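Local coordinates for protein carbohydrate deacetylase Agd3 (Neosartorya fumigata, PDB 6NWZ) that probably removes N-acetyl groups from galactosaminogalactan, the exopolysaccharide of Aspergillus fumigatus biofilms, and is required for biofilm formation, at residues P337-K342 and R461-N466; E393-A398 and Q445-N450; A401-E406 and G441-A446; I452-G457 and I592-M597; W472-F475 and S480-F483. All coordinates share one frame; numbering follows the deposited sequence.

In the fold
All five contacts lie in the deacetylase domain. Interactions 2 and 3 nearly coincide, their centres about 3 Å apart, because both use helix 441-449; both are nested in the chain loop that interaction 1 closes. Interaction 5 follows interaction 1 along the chain, with centres about 10 Å apart, and is itself nested in the loop closed by interaction 4. Interaction 4, whose centre is about 19 Å from that of interaction 1, shares a mixed sheet with interaction 5 through strands 454-456 and 474-475. Lys342 ties interaction 1 to interactions 2 and 3, reaching Ala398 O of the former and Asp442 of the latter. Together they join loops and helices around the sheet of a zinc-binding domain.

Interaction 1. Residues P337-K342 and R461-N466; sequences PLEFKK and RPVLMN
Glu339 and Arg461 form a salt bridge between a type II beta turn, Pro337 to Phe340, and the loop that enters the short 3-10 segment 462-464. The two side chains run past each other in opposite directions, with carboxylate and guanidinium planes 60° apart. Arg461 NE donates to Glu339 OE1 at 2.7 Å; the acceptor lies close to the guanidinium plane, yet the donor stands above the carboxylate plane, so the groups meet askew. A second, weak bond joins Arg461 NH2 to Glu339 OE2 at 3.3 Å. Glutamate has the reach for this: its chain bends at chi2 (-65°) and carries the carboxylate over to the arginine. Two leucines lie against the flat faces of the guanidinium, Leu338 CD1 4.2 Å above one and Leu464 CD1 3.5 Å from the opposite one, and would help hold its rotation. Arg461 NH1 donates to Ile435 O, and Glu339 OE2 is hydrogen-bonded to His439, so both charged groups have further partners. The side chain of Leu338 lies about 8 Å from a bound zinc ion and from the side chains of the zinc ligands Asp335 and Glu394. Glu339 OE2 also rests 3.6 Å from Val463 CB.

Interaction 2. Residues E393-A398 and Q445-N450; sequences EEQNNA and QAWWDN. With NAG (2-acetamido-2-deoxy-beta-D-glucopyranose), chain B.
The backbones of the loop carrying Gln395 and of the helix carrying Trp447 stay well apart, the nearest CA atoms being those of Gln395 and Ala446 at 10.7 Å, so two long side chains must span the gap. Gln395 is extended beyond CG (chi2 177°) and holds its amide out to the indole edge. Trp447 NE1 donates to Gln395 OE1 at 2.9 Å; the oxygen lies near the ring plane, while the nitrogen sits in the carbonyl plane on a lone pair. The amide and indole planes are nonetheless turned 71° apart, so the bond joins two crossed plates. Both residues are buried: the large apolar indole suits such a place, and its single N-H is met by the glutamine oxygen at an angle of 147°. Farther along the loop, Asn397 ND2 is bonded covalently to C1 of an N-linked NAG, and Glu394 belongs to a zinc site with Asp335, so this short loop carries both a sugar and a metal ligand. Its backbone is tied down by Asn440 and Thr436. The loop runs from strand 384-387 to helix 400-417, whose Val403 touches Gln395, Trp447 and Ala446 and so lies between the loop and helix 441-449.

Interaction 3. Residues A401-E406 and G441-A446; sequences ADVFKE and GDALQA
Val403 is the bump of this helix pair, and Ala443 and Ala446, one turn apart on helix 441-449, form the shallow hollow that receives it. The segments run in roughly the same direction, at a crossing angle of -31°, and their axes approach to 8.2 Å. Such a short separation suits small residues: the methyl groups of the two alanines let the helices come near. The branched end of Val403 uses both prongs. Val403 CG1, anti to the backbone N (chi1 -176°), lies 3.7 Å from Ala446 CB, and Val403 CG2 reaches Ala443 CB, also at 3.7 Å. The fork thus spreads over the two alanine methyls, one prong to each. Ala446 acts as a bump in its turn: its CB settles against the backbone of the other helix, 3.6 Å from Phe404 N, and touches the base of the phenylalanine, with Phe404 CB to Ala446 CB at 4.2 Å. The contact is apolar, and valine suits it because its branching at CB puts two methyls close to the helix surface. Asp402 and Glu406 lie on another side of helix 400-417, where they bind Leu350, Thr391 and Trp351. Helix 400-417 connects the adjacent parallel strands 384-387 and 424-426, a beta-alpha-beta crossover, while helix 441-449 leads on to strand 454-456; Gln395 and Trp447 extend the packing around Val403 toward the loop after strand 384-387.

Interaction 4. Residues I452-G457 and I592-M597; sequences IRNCVG and ITHQEM
His594 NE2 gives a hydrogen bond to Asn454 OD1 at 2.8 Å, short in length but weak because it is bent, with an N-H...O angle of 127°. The oxygen lies at the ring edge, close to the plane of the imidazole, and the amide and ring planes are only 25° apart, so the two flat groups lie almost in one plane, their chains running opposite ways. Histidine suits the position because its two ring nitrogens face separate partners: NE2 meets Asn454 while ND1 is bonded to Gln253 NE2, which together would help set the turn of the ring. Its chi1 of 175° stretches the side chain out from the helix start, so that the imidazole projects to the strand. Its edge runs along the backbone there: His594 CE1 sits 3.6 Å from Cys455 C and 3.9 Å from Val456 CB. The beta-branched Val456 gives this part of the strand an apolar surface; its side chain is about 8 Å from a bound zinc ion. Just before His594, Thr593 holds the N-cap position, and with Glu596 it makes a capping box: Glu596 N donates to Thr593 OG1 at 3.1 Å, and Thr593 N donates to Glu596 OE1 at 3.1 Å. This pair secures the N-terminal end of the helix. Strand 454-456 runs parallel to strand 487-492 in the sheet, and the first turn of helix 594-607 meets it through His594, beside strand 424-426, whose Thr426 also touches the histidine.

Interaction 5. Residues W472-F475 and S480-F483; sequences WPYF and SDGF
Tyr474 reaches from strand 474-475 to Asp481 in the weakly bonded helical turn around 478-481, within the connection between two antiparallel strands, 474-475 and 487-492, of the deacetylase domain's sheet. At its base, Tyr474 CB packs against Leu464 O, a backbone atom of the preceding loop. A chi1 of 168° swings the ring away from the backbone N and across to the helical turn. Along the ring, the side of Tyr474 that holds CE2 and CZ faces Asp481 OD2, which lies at the ring edge near its plane. The hydroxyl at the tip donates to the same oxygen; the modelled separation of Tyr474 OH and Asp481 OD2, 2.4 Å, is too short to be taken literally at this resolution. Ring and carboxylate planes stand 86° apart, so the carboxylate is almost upright against the phenol. Asp481 OD2 also accepts from Thr477 N, so one oxygen joins the strand's tyrosine to the backbone just before the helical turn, a reason for an acidic residue here, and Ser480 O is bound by His439. Tyrosine suits the other end because its rigid ring carries a hydroxyl at the far end, long enough to reach the aspartate. Gly482 then leaves the helix with positive phi (77°), a conformation easy for a residue without a side chain, and Phe483 turns to helix 441-449. Tyr474 OH also lies 3.9 Å from Ser480 CB.

Interaction 1. Residues P337-K342 and R461-N466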
# COMPACT_ATOMS: atom_id res chain seq x y z
N PRO A 337 -28.83 5.36 5.28
CA PRO A 337 -28.17 5.02 4.01
C PRO A 337 -26.68 5.32 4.09
O PRO A 337 -26.25 6.23 4.81
CB PRO A 337 -28.87 5.93 2.99
CG PRO A 337 -30.21 6.19 3.59
CD PRO A 337 -29.99 6.24 5.07
N LEU A 338 -25.89 4.54 3.37
CA LEU A 338 -24.46 4.80 3.31
C LEU A 338 -24.22 6.20 2.77
O LEU A 338 -25.00 6.73 1.97
CB LEU A 338 -23.77 3.75 2.42
CG LEU A 338 -22.32 3.37 2.77
CD1 LEU A 338 -22.27 2.54 4.03
CD2 LEU A 338 -21.67 2.62 1.62
N GLU A 339 -23.13 6.82 3.23
CA GLU A 339 -22.75 8.18 2.83
C GLU A 339 -23.81 9.22 3.22
O GLU A 339 -23.91 10.28 2.60
CB GLU A 339 -22.48 8.28 1.32
CG GLU A 339 -21.80 7.07 0.68
CD GLU A 339 -20.40 6.83 1.18
OE1 GLU A 339 -19.91 5.69 1.01
OE2 GLU A 339 -19.79 7.77 1.73
N PHE A 340 -24.61 8.93 4.25
CA PHE A 340 -25.65 9.87 4.67
C PHE A 340 -25.02 11.07 5.37
O PHE A 340 -24.34 10.92 6.39
CB PHE A 340 -26.65 9.18 5.58
CG PHE A 340 -27.52 10.12 6.36
CD1 PHE A 340 -28.57 10.79 5.74
CD2 PHE A 340 -27.30 10.34 7.71
CE1 PHE A 340 -29.37 11.65 6.46
CE2 PHE A 340 -28.10 11.21 8.43
CZ PHE A 340 -29.14 11.86 7.80
N LYS A 341 -25.25 12.26 4.83
CA LYS A 341 -24.78 13.51 5.43
C LYS A 341 -25.86 14.05 6.35
O LYS A 341 -26.93 14.46 5.88
CB LYS A 341 -24.41 14.52 4.34
CG LYS A 341 -24.09 15.91 4.86
CD LYS A 341 -23.58 16.80 3.74
CE LYS A 341 -23.63 18.27 4.11
NZ LYS A 341 -22.87 18.56 5.36
N LYS A 342 -25.58 14.06 7.64
CA LYS A 342 -26.58 14.54 8.60
C LYS A 342 -26.65 16.06 8.57
O LYS A 342 -25.62 16.72 8.62
CB LYS A 342 -26.25 14.07 10.02
CG LYS A 342 -27.41 14.24 10.99
CD LYS A 342 -26.94 14.37 12.43
CE LYS A 342 -26.38 15.75 12.70
NZ LYS A 342 -26.18 16.00 14.15
N ARG A 461 -15.64 2.64 -0.51
CA ARG A 461 -16.48 3.82 -0.67
C ARG A 461 -15.65 4.93 -1.30
O ARG A 461 -14.89 5.61 -0.60
CB ARG A 461 -17.05 4.26 0.68
CG ARG A 461 -17.89 3.19 1.36
CD ARG A 461 -18.01 3.41 2.86
NE ARG A 461 -18.69 4.66 3.18
CZ ARG A 461 -18.87 5.11 4.42
NH1 ARG A 461 -18.40 4.41 5.45
NH2 ARG A 461 -19.50 6.26 4.63
N PRO A 462 -15.75 5.15 -2.62
CA PRO A 462 -14.88 6.14 -3.28
C PRO A 462 -15.00 7.54 -2.69
O PRO A 462 -14.06 8.34 -2.83
CB PRO A 462 -15.36 6.10 -4.74
CG PRO A 462 -15.95 4.75 -4.90
CD PRO A 462 -16.60 4.43 -3.58
N VAL A 463 -16.12 7.87 -2.05
CA VAL A 463 -16.28 9.18 -1.42
C VAL A 463 -15.20 9.44 -0.37
O VAL A 463 -14.88 10.60 -0.09
CB VAL A 463 -17.69 9.30 -0.81
CG1 VAL A 463 -18.02 10.75 -0.48
CG2 VAL A 463 -18.72 8.70 -1.74
N LEU A 464 -14.62 8.39 0.20
CA LEU A 464 -13.68 8.51 1.31
C LEU A 464 -12.22 8.42 0.87
O LEU A 464 -11.34 8.30 1.72
CB LEU A 464 -13.97 7.43 2.35
CG LEU A 464 -15.37 7.45 2.96
CD1 LEU A 464 -15.55 6.35 3.99
CD2 LEU A 464 -15.65 8.82 3.56
N MET A 465 -11.95 8.46 -0.43
CA MET A 465 -10.60 8.34 -0.94
C MET A 465 -10.23 9.57 -1.76
O MET A 465 -11.08 10.20 -2.38
CB MET A 465 -10.44 7.07 -1.77
CG MET A 465 -10.53 5.80 -0.94
SD MET A 465 -10.32 4.30 -1.91
CE MET A 465 -8.63 4.48 -2.48
N ASN A 466 -8.94 9.91 -1.73
CA ASN A 466 -8.47 11.09 -2.44
C ASN A 466 -8.61 10.89 -3.94
O ASN A 466 -8.18 9.87 -4.49
CB ASN A 466 -7.01 11.39 -2.07
CG ASN A 466 -6.51 12.69 -2.66
OD1 ASN A 466 -6.08 12.73 -3.82
ND2 ASN A 466 -6.54 13.76 -1.87

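Interaction 2. Residues E393-A398 and Q445-N450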
# COMPACT_ATOMS: atom_id res chain seq x y z
N GLU A 393 -21.29 3.30 19.13
CA GLU A 393 -22.49 3.91 18.58
C GLU A 393 -22.23 4.41 17.16
O GLU A 393 -21.23 5.09 16.91
CB GLU A 393 -22.96 5.07 19.46
CG GLU A 393 -24.17 5.82 18.91
CD GLU A 393 -24.55 7.03 19.75
OE1 GLU A 393 -23.80 7.36 20.68
OE2 GLU A 393 -25.61 7.64 19.48
N GLU A 394 -23.13 4.06 16.25
CA GLU A 394 -23.05 4.56 14.88
C GLU A 394 -23.35 6.05 14.87
O GLU A 394 -24.29 6.52 15.52
CB GLU A 394 -24.03 3.80 13.99
CG GLU A 394 -24.24 2.36 14.41
CD GLU A 394 -23.60 1.36 13.46
OE1 GLU A 394 -23.79 1.51 12.24
OE2 GLU A 394 -22.91 0.43 13.94
N GLN A 395 -22.55 6.81 14.12
CA GLN A 395 -22.56 8.26 14.21
C GLN A 395 -23.05 8.95 12.95
O GLN A 395 -22.93 10.17 12.84
CB GLN A 395 -21.16 8.76 14.57
CG GLN A 395 -20.56 8.07 15.78
CD GLN A 395 -19.16 8.52 16.07
OE1 GLN A 395 -18.64 9.44 15.42
NE2 GLN A 395 -18.51 7.89 17.04
N ASN A 396 -23.61 8.20 11.99
CA ASN A 396 -24.09 8.82 10.76
C ASN A 396 -25.19 9.84 11.03
O ASN A 396 -25.30 10.84 10.31
CB ASN A 396 -24.59 7.76 9.79
CG ASN A 396 -23.47 7.11 9.01
OD1 ASN A 396 -22.30 7.39 9.24
ND2 ASN A 396 -23.83 6.23 8.08
N ASN A 397 -26.01 9.61 12.05
CA ASN A 397 -27.14 10.47 12.39
C ASN A 397 -27.12 10.84 13.87
O ASN A 397 -28.13 11.32 14.40
CB ASN A 397 -28.46 9.79 12.02
CG ASN A 397 -29.63 10.76 11.93
OD1 ASN A 397 -29.46 11.97 11.87
ND2 ASN A 397 -30.84 10.21 11.90
N ALA A 398 -26.00 10.63 14.55
CA ALA A 398 -25.90 10.90 15.98
C ALA A 398 -25.71 12.39 16.23
O ALA A 398 -25.42 13.18 15.33
CB ALA A 398 -24.76 10.10 16.60
N GLN A 445 -16.79 17.34 14.54
CA GLN A 445 -16.42 18.38 15.49
C GLN A 445 -16.24 17.80 16.89
O GLN A 445 -15.35 18.23 17.64
CB GLN A 445 -17.48 19.48 15.50
CG GLN A 445 -17.12 20.70 16.35
CD GLN A 445 -16.03 21.55 15.73
OE1 GLN A 445 -16.16 22.04 14.62
NE2 GLN A 445 -14.93 21.71 16.46
N ALA A 446 -17.08 16.83 17.27
CA ALA A 446 -16.90 16.17 18.56
C ALA A 446 -15.56 15.45 18.62
O ALA A 446 -14.90 15.47 19.67
CB ALA A 446 -18.05 15.19 18.81
N TRP A 447 -15.15 14.81 17.52
CA TRP A 447 -13.80 14.25 17.46
C TRP A 447 -12.77 15.35 17.66
O TRP A 447 -11.85 15.22 18.47
CB TRP A 447 -13.55 13.56 16.12
CG TRP A 447 -14.51 12.48 15.71
CD1 TRP A 447 -15.61 12.06 16.39
CD2 TRP A 447 -14.44 11.68 14.52
NE1 TRP A 447 -16.24 11.05 15.70
CE2 TRP A 447 -15.53 10.80 14.55
CE3 TRP A 447 -13.55 11.63 13.44
CZ2 TRP A 447 -15.77 9.88 13.53
CZ3 TRP A 447 -13.78 10.71 12.44
CH2 TRP A 447 -14.88 9.85 12.49
N TRP A 448 -12.90 16.45 16.91
CA TRP A 448 -11.89 17.49 16.92
C TRP A 448 -11.83 18.20 18.27
O TRP A 448 -10.75 18.65 18.68
CB TRP A 448 -12.17 18.50 15.81
CG TRP A 448 -11.06 19.50 15.62
CD1 TRP A 448 -10.81 20.60 16.39
CD2 TRP A 448 -10.07 19.49 14.59
NE1 TRP A 448 -9.71 21.27 15.90
CE2 TRP A 448 -9.24 20.61 14.80
CE3 TRP A 448 -9.80 18.64 13.51
CZ2 TRP A 448 -8.16 20.90 13.97
CZ3 TRP A 448 -8.73 18.93 12.69
CH2 TRP A 448 -7.92 20.06 12.92
N ASP A 449 -12.96 18.32 18.96
CA ASP A 449 -12.95 18.97 20.26
C ASP A 449 -12.20 18.14 21.30
O ASP A 449 -11.74 18.70 22.30
CB ASP A 449 -14.38 19.26 20.71
CG ASP A 449 -15.05 20.33 19.85
OD1 ASP A 449 -14.36 20.92 18.99
OD2 ASP A 449 -16.26 20.59 20.05
N ASN A 450 -12.07 16.84 21.08
CA ASN A 450 -11.08 16.04 21.77
C ASN A 450 -9.83 15.95 20.89
O ASN A 450 -9.78 16.53 19.80
CB ASN A 450 -11.65 14.67 22.12
CG ASN A 450 -12.90 14.77 22.98
OD1 ASN A 450 -12.83 14.82 24.21
ND2 ASN A 450 -14.06 14.82 22.34
C1 NAG B . -32.06 10.96 11.81
C2 NAG B . -33.15 10.06 11.21
C3 NAG B . -34.50 10.77 11.23
C4 NAG B . -34.83 11.25 12.64
C5 NAG B . -33.70 12.14 13.14
C6 NAG B . -33.90 12.63 14.56
C7 NAG B . -32.17 8.53 9.56
C8 NAG B . -31.90 8.29 8.10
N2 NAG B . -32.80 9.67 9.85
O3 NAG B . -35.51 9.87 10.77
O4 NAG B . -36.05 11.99 12.62
O5 NAG B . -32.47 11.40 13.12
O6 NAG B . -34.23 11.56 15.43
O7 NAG B . -31.84 7.73 10.43

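Interaction 3. Residues A401-E406 and G441-A446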
# COMPACT_ATOMS: atom_id res chain seq x y z
N ALA A 401 -23.56 15.68 21.27
CA ALA A 401 -23.46 15.23 22.65
C ALA A 401 -23.16 13.74 22.73
O ALA A 401 -22.38 13.30 23.59
CB ALA A 401 -24.76 15.55 23.40
N ASP A 402 -23.78 12.93 21.86
CA ASP A 402 -23.51 11.50 21.86
C ASP A 402 -22.06 11.23 21.46
O ASP A 402 -21.34 10.49 22.15
CB ASP A 402 -24.47 10.77 20.93
CG ASP A 402 -25.84 10.53 21.55
OD1 ASP A 402 -26.04 10.86 22.74
OD2 ASP A 402 -26.72 10.00 20.84
N VAL A 403 -21.62 11.82 20.35
CA VAL A 403 -20.29 11.52 19.84
C VAL A 403 -19.22 12.07 20.77
O VAL A 403 -18.16 11.46 20.93
CB VAL A 403 -20.14 12.05 18.41
CG1 VAL A 403 -18.79 11.65 17.84
CG2 VAL A 403 -21.26 11.52 17.53
N PHE A 404 -19.48 13.22 21.41
CA PHE A 404 -18.51 13.77 22.35
C PHE A 404 -18.23 12.79 23.48
O PHE A 404 -17.07 12.62 23.90
CB PHE A 404 -19.01 15.10 22.91
CG PHE A 404 -17.98 15.85 23.72
CD1 PHE A 404 -17.74 15.52 25.05
CD2 PHE A 404 -17.26 16.88 23.15
CE1 PHE A 404 -16.79 16.20 25.78
CE2 PHE A 404 -16.31 17.57 23.89
CZ PHE A 404 -16.08 17.23 25.20
N LYS A 405 -19.27 12.15 24.00
CA LYS A 405 -19.08 11.13 25.03
C LYS A 405 -18.50 9.85 24.45
O LYS A 405 -17.75 9.15 25.14
CB LYS A 405 -20.40 10.86 25.75
CG LYS A 405 -20.91 12.07 26.53
CD LYS A 405 -22.07 11.71 27.45
CE LYS A 405 -23.37 11.58 26.68
NZ LYS A 405 -23.84 12.87 26.10
N GLU A 406 -18.81 9.53 23.19
CA GLU A 406 -18.22 8.35 22.56
C GLU A 406 -16.70 8.43 22.55
O GLU A 406 -16.02 7.41 22.72
CB GLU A 406 -18.75 8.19 21.14
CG GLU A 406 -20.18 7.69 21.05
CD GLU A 406 -20.31 6.24 21.47
OE1 GLU A 406 -21.26 5.93 22.22
OE2 GLU A 406 -19.46 5.43 21.06
N GLY A 441 -21.14 16.37 10.31
CA GLY A 441 -20.28 17.45 10.75
C GLY A 441 -20.23 17.60 12.26
O GLY A 441 -19.17 17.88 12.83
N ASP A 442 -21.37 17.41 12.93
CA ASP A 442 -21.39 17.52 14.39
C ASP A 442 -20.55 16.43 15.04
O ASP A 442 -19.97 16.65 16.11
CB ASP A 442 -22.83 17.43 14.91
CG ASP A 442 -23.74 18.47 14.29
OD1 ASP A 442 -23.22 19.48 13.77
OD2 ASP A 442 -24.97 18.28 14.33
N ALA A 443 -20.48 15.25 14.41
CA ALA A 443 -19.65 14.18 14.94
C ALA A 443 -18.17 14.50 14.76
O ALA A 443 -17.38 14.37 15.70
CB ALA A 443 -20.02 12.86 14.27
N LEU A 444 -17.79 14.93 13.55
CA LEU A 444 -16.39 15.27 13.30
C LEU A 444 -15.90 16.39 14.20
O LEU A 444 -14.73 16.41 14.60
CB LEU A 444 -16.20 15.65 11.83
CG LEU A 444 -16.57 14.59 10.78
CD1 LEU A 444 -16.45 15.14 9.38
CD2 LEU A 444 -15.71 13.35 10.94
N GLN A 445 -16.79 17.34 14.54
CA GLN A 445 -16.42 18.38 15.49
C GLN A 445 -16.24 17.80 16.89
O GLN A 445 -15.35 18.23 17.64
CB GLN A 445 -17.48 19.48 15.50
CG GLN A 445 -17.12 20.70 16.35
CD GLN A 445 -16.03 21.55 15.73
OE1 GLN A 445 -16.16 22.04 14.62
NE2 GLN A 445 -14.93 21.71 16.46
N ALA A 446 -17.08 16.83 17.27
CA ALA A 446 -16.90 16.17 18.56
C ALA A 446 -15.56 15.45 18.62
O ALA A 446 -14.90 15.47 19.67
CB ALA A 446 -18.05 15.19 18.81

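Interaction 4. Residues I452-G457 and I592-M597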
# COMPACT_ATOMS: atom_id res chain seq x y z
N ILE A 452 -8.63 14.42 18.60
CA ILE A 452 -8.68 13.64 17.37
C ILE A 452 -8.52 14.55 16.16
O ILE A 452 -9.24 15.55 16.02
CB ILE A 452 -10.00 12.84 17.28
CG1 ILE A 452 -10.16 11.95 18.51
CG2 ILE A 452 -10.03 11.99 16.02
CD1 ILE A 452 -8.91 11.18 18.86
N ARG A 453 -7.58 14.20 15.29
CA ARG A 453 -7.29 14.94 14.07
C ARG A 453 -7.34 14.09 12.81
O ARG A 453 -7.51 14.65 11.72
CB ARG A 453 -5.90 15.59 14.16
CG ARG A 453 -5.71 16.51 15.35
CD ARG A 453 -6.42 17.83 15.14
NE ARG A 453 -6.28 18.71 16.29
CZ ARG A 453 -7.22 18.86 17.21
NH1 ARG A 453 -8.36 18.19 17.12
NH2 ARG A 453 -7.03 19.69 18.24
N ASN A 454 -7.22 12.78 12.93
CA ASN A 454 -7.22 11.89 11.78
C ASN A 454 -7.99 10.63 12.13
O ASN A 454 -8.31 10.36 13.29
CB ASN A 454 -5.79 11.52 11.38
CG ASN A 454 -5.06 10.79 12.48
OD1 ASN A 454 -5.25 9.59 12.67
ND2 ASN A 454 -4.24 11.51 13.23
N CYS A 455 -8.29 9.84 11.10
CA CYS A 455 -9.01 8.60 11.30
C CYS A 455 -8.71 7.67 10.13
O CYS A 455 -7.73 7.86 9.41
CB CYS A 455 -10.52 8.87 11.46
SG CYS A 455 -11.37 9.28 9.92
N VAL A 456 -9.57 6.67 9.95
CA VAL A 456 -9.40 5.69 8.90
C VAL A 456 -10.73 5.55 8.18
O VAL A 456 -11.80 5.72 8.77
CB VAL A 456 -8.90 4.34 9.48
CG1 VAL A 456 -10.01 3.61 10.22
CG2 VAL A 456 -8.32 3.49 8.40
N GLY A 457 -10.67 5.26 6.88
CA GLY A 457 -11.87 5.23 6.06
C GLY A 457 -12.27 3.84 5.59
O GLY A 457 -12.16 2.87 6.34
N ILE A 592 3.76 0.29 11.33
CA ILE A 592 3.79 1.53 12.08
C ILE A 592 2.40 1.77 12.67
O ILE A 592 1.40 1.25 12.18
CB ILE A 592 4.23 2.73 11.22
CG1 ILE A 592 3.29 2.92 10.02
CG2 ILE A 592 5.64 2.54 10.72
CD1 ILE A 592 3.74 4.00 9.07
N THR A 593 2.36 2.56 13.74
CA THR A 593 1.10 2.83 14.40
C THR A 593 0.19 3.67 13.51
O THR A 593 0.64 4.31 12.56
CB THR A 593 1.31 3.54 15.74
OG1 THR A 593 1.70 4.90 15.50
CG2 THR A 593 2.39 2.84 16.55
N HIS A 594 -1.10 3.66 13.84
CA HIS A 594 -2.06 4.48 13.11
C HIS A 594 -1.62 5.94 13.10
O HIS A 594 -1.72 6.62 12.07
CB HIS A 594 -3.45 4.32 13.73
CG HIS A 594 -4.49 5.21 13.13
ND1 HIS A 594 -5.50 4.72 12.32
CD2 HIS A 594 -4.70 6.54 13.23
CE1 HIS A 594 -6.28 5.72 11.95
NE2 HIS A 594 -5.82 6.83 12.48
N GLN A 595 -1.12 6.43 14.24
CA GLN A 595 -0.63 7.80 14.33
C GLN A 595 0.54 8.04 13.39
O GLN A 595 0.59 9.05 12.68
CB GLN A 595 -0.25 8.11 15.77
CG GLN A 595 0.21 9.54 16.01
CD GLN A 595 0.11 9.94 17.47
OE1 GLN A 595 -0.57 9.29 18.27
NE2 GLN A 595 0.80 11.02 17.83
N GLU A 596 1.51 7.11 13.37
CA GLU A 596 2.64 7.24 12.45
C GLU A 596 2.18 7.13 11.00
O GLU A 596 2.67 7.85 10.13
CB GLU A 596 3.69 6.17 12.75
CG GLU A 596 4.45 6.36 14.05
CD GLU A 596 5.38 5.19 14.36
OE1 GLU A 596 4.88 4.12 14.78
OE2 GLU A 596 6.61 5.35 14.17
N MET A 597 1.24 6.22 10.73
CA MET A 597 0.76 6.04 9.37
C MET A 597 0.07 7.30 8.86
O MET A 597 0.28 7.70 7.70
CB MET A 597 -0.17 4.84 9.30
CG MET A 597 -1.00 4.75 8.04
SD MET A 597 -2.63 5.49 8.22
CE MET A 597 -3.60 4.34 7.24

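Interaction 5. Residues W472-F475 and S480-F483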
# COMPACT_ATOMS: atom_id res chain seq x y z
N TRP A 472 -2.37 9.86 -1.44
CA TRP A 472 -2.76 10.93 -0.54
C TRP A 472 -3.98 10.53 0.28
O TRP A 472 -4.82 9.74 -0.17
CB TRP A 472 -3.09 12.22 -1.30
CG TRP A 472 -1.95 12.79 -2.08
CD1 TRP A 472 -0.64 12.40 -2.02
CD2 TRP A 472 -2.01 13.84 -3.04
NE1 TRP A 472 0.12 13.16 -2.89
CE2 TRP A 472 -0.70 14.05 -3.53
CE3 TRP A 472 -3.05 14.64 -3.54
CZ2 TRP A 472 -0.41 15.01 -4.48
CZ3 TRP A 472 -2.75 15.59 -4.49
CH2 TRP A 472 -1.44 15.77 -4.95
N PRO A 473 -4.11 11.05 1.50
CA PRO A 473 -5.35 10.87 2.25
C PRO A 473 -6.41 11.85 1.78
O PRO A 473 -6.13 12.87 1.14
CB PRO A 473 -4.92 11.17 3.69
CG PRO A 473 -3.84 12.19 3.53
CD PRO A 473 -3.10 11.81 2.27
N TYR A 474 -7.66 11.52 2.11
CA TYR A 474 -8.79 12.39 1.83
C TYR A 474 -8.98 13.37 2.98
O TYR A 474 -8.79 13.01 4.15
CB TYR A 474 -10.06 11.56 1.62
CG TYR A 474 -11.34 12.37 1.61
CD1 TYR A 474 -11.79 13.00 0.46
CD2 TYR A 474 -12.11 12.49 2.76
CE1 TYR A 474 -12.96 13.74 0.45
CE2 TYR A 474 -13.29 13.23 2.77
CZ TYR A 474 -13.71 13.85 1.61
OH TYR A 474 -14.87 14.58 1.61
N PHE A 475 -9.33 14.61 2.65
CA PHE A 475 -9.54 15.65 3.65
C PHE A 475 -11.00 16.07 3.62
O PHE A 475 -11.53 16.43 2.56
CB PHE A 475 -8.62 16.85 3.39
CG PHE A 475 -7.17 16.56 3.63
CD1 PHE A 475 -6.66 16.51 4.93
CD2 PHE A 475 -6.30 16.32 2.58
CE1 PHE A 475 -5.33 16.24 5.16
CE2 PHE A 475 -4.96 16.05 2.80
CZ PHE A 475 -4.47 16.01 4.10
N SER A 480 -19.07 18.55 1.68
CA SER A 480 -19.32 17.13 1.50
C SER A 480 -19.52 16.38 2.81
O SER A 480 -20.20 15.35 2.83
CB SER A 480 -18.17 16.48 0.72
OG SER A 480 -17.89 17.21 -0.47
N ASP A 481 -18.94 16.86 3.91
CA ASP A 481 -18.93 16.11 5.15
C ASP A 481 -19.40 16.90 6.37
O ASP A 481 -19.42 16.34 7.47
CB ASP A 481 -17.51 15.57 5.42
CG ASP A 481 -16.92 14.89 4.20
OD1 ASP A 481 -17.52 13.89 3.72
OD2 ASP A 481 -15.87 15.36 3.70
N GLY A 482 -19.80 18.16 6.19
CA GLY A 482 -20.23 18.99 7.30
C GLY A 482 -19.12 19.54 8.16
O GLY A 482 -19.40 20.33 9.07
N PHE A 483 -17.88 19.14 7.91
CA PHE A 483 -16.74 19.59 8.70
C PHE A 483 -15.50 19.51 7.82
O PHE A 483 -15.37 18.59 7.01
CB PHE A 483 -16.57 18.74 9.97
CG PHE A 483 -15.34 19.08 10.77
CD1 PHE A 483 -14.14 18.43 10.55
CD2 PHE A 483 -15.40 20.04 11.78
CE1 PHE A 483 -13.01 18.73 11.29
CE2 PHE A 483 -14.28 20.34 12.53
CZ PHE A 483 -13.09 19.69 12.29